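PDB 2PYY: ionotropic glutamate receptor bacterial homologue from Nostoc punctiforme, which binds L-glutamate in the cleft of its ligand-binding core and probably couples this binding to gating of a glutamate-receptor-like ion channel. Local coordinates for residues L5-R10 with L64-I69. Numbering follows the deposited sequence.
With GLU (glutamic acid), chain E.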
ATOM      1  N   LEU B   5      -0.238  23.219 -15.520  1.00 25.10           N
ATOM      2  CA  LEU B   5       0.328  22.028 -14.889  1.00 22.68           C
ATOM      3  C   LEU B   5       0.115  20.752 -15.682  1.00 20.06           C
ATOM      4  O   LEU B   5      -0.940  20.534 -16.291  1.00 20.81           O
ATOM      5  CB  LEU B   5      -0.237  21.819 -13.475  1.00 22.29           C
ATOM      6  CG  LEU B   5       0.192  22.777 -12.358  1.00 22.46           C
ATOM      7  CD1 LEU B   5      -0.537  22.400 -11.068  1.00 22.77           C
ATOM      8  CD2 LEU B   5       1.698  22.692 -12.146  1.00 24.25           C
ATOM      9  N   LEU B   6       1.147  19.915 -15.671  1.00 17.18           N
ATOM     10  CA  LEU B   6       1.120  18.631 -16.348  1.00 16.09           C
ATOM     11  C   LEU B   6       0.595  17.631 -15.332  1.00 13.50           C
ATOM     12  O   LEU B   6       1.210  17.411 -14.289  1.00 13.95           O
ATOM     13  CB  LEU B   6       2.530  18.257 -16.816  1.00 17.33           C
ATOM     14  CG  LEU B   6       2.896  18.751 -18.229  1.00 19.57           C
ATOM     15  CD1 LEU B   6       2.411  20.164 -18.447  1.00 22.88           C
ATOM     16  CD2 LEU B   6       4.404  18.646 -18.432  1.00 19.77           C
ATOM     17  N   VAL B   7      -0.561  17.047 -15.620  1.00 13.96           N
ATOM     18  CA  VAL B   7      -1.157  16.089 -14.699  1.00 13.05           C
ATOM     19  C   VAL B   7      -1.208  14.684 -15.311  1.00 12.64           C
ATOM     20  O   VAL B   7      -1.798  14.490 -16.367  1.00 12.36           O
ATOM     21  CB  VAL B   7      -2.577  16.550 -14.302  1.00 12.91           C
ATOM     22  CG1 VAL B   7      -3.208  15.546 -13.346  1.00 11.18           C
ATOM     23  CG2 VAL B   7      -2.502  17.931 -13.648  1.00 12.87           C
ATOM     24  N   ALA B   8      -0.557  13.722 -14.660  1.00 12.69           N
ATOM     25  CA  ALA B   8      -0.551  12.353 -15.152  1.00 12.20           C
ATOM     26  C   ALA B   8      -1.875  11.694 -14.802  1.00 11.92           C
ATOM     27  O   ALA B   8      -2.399  11.889 -13.704  1.00 10.69           O
ATOM     28  CB  ALA B   8       0.591  11.571 -14.528  1.00 13.23           C
ATOM     29  N   THR B   9      -2.422  10.933 -15.744  1.00 12.51           N
ATOM     30  CA  THR B   9      -3.655  10.212 -15.494  1.00 13.30           C
ATOM     31  C   THR B   9      -3.457   8.788 -16.000  1.00 13.48           C
ATOM     32  O   THR B   9      -2.543   8.521 -16.773  1.00 13.42           O
ATOM     33  CB  THR B   9      -4.879  10.849 -16.210  1.00 15.13           C
ATOM     34  OG1 THR B   9      -4.803  10.642 -17.629  1.00 18.74           O
ATOM     35  CG2 THR B   9      -4.945  12.337 -15.909  1.00 17.62           C
ATOM     36  N   ARG B  10      -4.311   7.885 -15.545  1.00 13.19           N
ATOM     37  CA  ARG B  10      -4.259   6.494 -15.944  1.00 13.40           C
ATOM     38  C   ARG B  10      -5.724   6.096 -16.105  1.00 14.15           C
ATOM     39  O   ARG B  10      -6.567   6.390 -15.251  1.00 13.91           O
ATOM     40  CB  ARG B  10      -3.553   5.678 -14.855  1.00 13.27           C
ATOM     41  CG  ARG B  10      -3.425   4.194 -15.132  1.00 16.46           C
ATOM     42  CD  ARG B  10      -4.498   3.434 -14.380  1.00 19.57           C
ATOM     43  NE  ARG B  10      -4.577   2.034 -14.772  1.00 19.80           N
ATOM     44  CZ  ARG B  10      -3.589   1.153 -14.648  1.00 22.09           C
ATOM     45  NH1 ARG B  10      -2.422   1.521 -14.131  1.00 25.38           N
ATOM     46  NH2 ARG B  10      -3.757  -0.098 -15.060  1.00 16.21           N
ATOM     47  N   LEU B  64       2.050  16.209 -10.972  1.00 15.64           N
ATOM     48  CA  LEU B  64       1.271  15.402 -10.039  1.00 13.44           C
ATOM     49  C   LEU B  64       0.481  14.394 -10.871  1.00 13.74           C
ATOM     50  O   LEU B  64       0.485  14.454 -12.093  1.00 12.89           O
ATOM     51  CB  LEU B  64       0.304  16.293  -9.257  1.00 14.48           C
ATOM     52  CG  LEU B  64      -0.724  16.911 -10.207  1.00 12.98           C
ATOM     53  CD1 LEU B  64      -1.979  16.066 -10.190  1.00 14.21           C
ATOM     54  CD2 LEU B  64      -1.034  18.327  -9.804  1.00 14.95           C
ATOM     55  N   GLY B  65      -0.205  13.472 -10.208  1.00 14.10           N
ATOM     56  CA  GLY B  65      -0.968  12.474 -10.933  1.00 12.87           C
ATOM     57  C   GLY B  65      -2.215  12.074 -10.170  1.00 13.33           C
ATOM     58  O   GLY B  65      -2.243  12.127  -8.943  1.00 14.45           O
ATOM     59  N   ILE B  66      -3.254  11.680 -10.889  1.00 11.14           N
ATOM     60  CA  ILE B  66      -4.493  11.277 -10.247  1.00 10.99           C
ATOM     61  C   ILE B  66      -5.164  10.223 -11.118  1.00 11.51           C
ATOM     62  O   ILE B  66      -5.077  10.263 -12.350  1.00 13.55           O
ATOM     63  CB  ILE B  66      -5.454  12.482 -10.065  1.00 10.00           C
ATOM     64  CG1 ILE B  66      -6.729  12.025  -9.363  1.00  7.52           C
ATOM     65  CG2 ILE B  66      -5.813  13.068 -11.432  1.00 10.16           C
ATOM     66  CD1 ILE B  66      -7.711  13.155  -9.033  1.00  6.51           C
ATOM     67  N   ALA B  67      -5.823   9.279 -10.467  1.00 12.22           N
ATOM     68  CA  ALA B  67      -6.541   8.195 -11.138  1.00 13.00           C
ATOM     69  C   ALA B  67      -7.190   7.400 -10.011  1.00 15.41           C
ATOM     70  O   ALA B  67      -8.066   7.905  -9.304  1.00 15.09           O
ATOM     71  CB  ALA B  67      -5.568   7.323 -11.924  1.00 11.30           C
ATOM     72  N   ALA B  68      -6.741   6.165  -9.852  1.00 15.32           N
ATOM     73  CA  ALA B  68      -7.215   5.285  -8.807  1.00 16.41           C
ATOM     74  C   ALA B  68      -5.909   4.845  -8.138  1.00 15.93           C
ATOM     75  O   ALA B  68      -5.581   3.661  -8.098  1.00 16.20           O
ATOM     76  CB  ALA B  68      -7.936   4.085  -9.421  1.00 17.18           C
ATOM     77  N   ILE B  69      -5.170   5.828  -7.634  1.00 15.17           N
ATOM     78  CA  ILE B  69      -3.873   5.623  -7.009  1.00 14.55           C
ATOM     79  C   ILE B  69      -3.863   5.349  -5.501  1.00 13.41           C
ATOM     80  O   ILE B  69      -4.033   6.259  -4.694  1.00 12.46           O
ATOM     81  CB  ILE B  69      -2.953   6.852  -7.284  1.00 15.83           C
ATOM     82  CG1 ILE B  69      -3.014   7.218  -8.771  1.00 16.16           C
ATOM     83  CG2 ILE B  69      -1.501   6.526  -6.874  1.00 12.81           C
ATOM     84  CD1 ILE B  69      -2.139   8.395  -9.181  1.00 17.05           C
TER
HETATM   85  N   GLU E2620      -5.319   1.260  -6.898  1.00 16.95           N
HETATM   86  CA  GLU E2620      -4.304   0.483  -7.669  1.00 17.76           C
HETATM   87  C   GLU E2620      -2.903   0.979  -7.324  1.00 17.99           C
HETATM   88  O   GLU E2620      -2.785   2.156  -6.923  1.00 17.78           O
HETATM   89  CB  GLU E2620      -4.542   0.648  -9.171  1.00 18.83           C
HETATM   90  CG  GLU E2620      -3.629  -0.208 -10.043  1.00 17.19           C
HETATM   91  CD  GLU E2620      -3.780   0.088 -11.530  1.00 17.15           C
HETATM   92  OE1 GLU E2620      -3.248  -0.689 -12.348  1.00 14.43           O
HETATM   93  OE2 GLU E2620      -4.426   1.102 -11.874  1.00 15.35           O
HETATM   94  OXT GLU E2620      -1.941   0.195  -7.463  1.00 18.44           O
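Leu5 opens the contact loosely, its CD1 lying 4.3 Å from CD2 of Leu64. Val7 packs far more closely on the same leucine. Its CG1, anti to the backbone N (chi1 180°), comes to 3.4 Å from Leu64 CD1, tighter than usual for two methyl carbons, while CG2 rests near Leu64 CG and the two side chains cross at a slant. Val7 CG1 also reaches CG2 of Ile66, and Trp31 of helix 26-38 touches all three residues, joining this face of the sheet to the helix.

At Ala8 the backbones pair in parallel register with Gly65. Ala8 N donates to Leu64 O at 2.9 Å, nearly straight (167° at the hydrogen), and Ala8 O receives Ile66 N in turn. The chains draw closest here, with the CA atoms of Ala8 and Gly65 4.2 Å apart, and are wider on either side; Gly65 CA also makes a CA-H...O contact with Ala8 O. Thr9 CA makes a CA-H...O contact with Ile66 O.

Arg10 meets Ala67 CB with its carbonyl O, 3.6 Å away, and with CB, and its side chain, bent at chi2 (-100°), runs on to the bound glutamate. There the ligand carboxylate, with its carbon CD, lies over one guanidinium face, though the detail is doubtful because the groups are too close in the model. Ala68 O accepts the ligand N at 2.7 Å. The central strand of this three-stranded parallel sheet and the loop that follows strand 64-66, in a member of the bacterial extracellular solute-binding proteins, family 3, thus both reach the ligand: Ala68 O recognises the amino group, while the cationic Arg10 facing the side-chain carboxylate is consistent with a preference for an acidic amino acid.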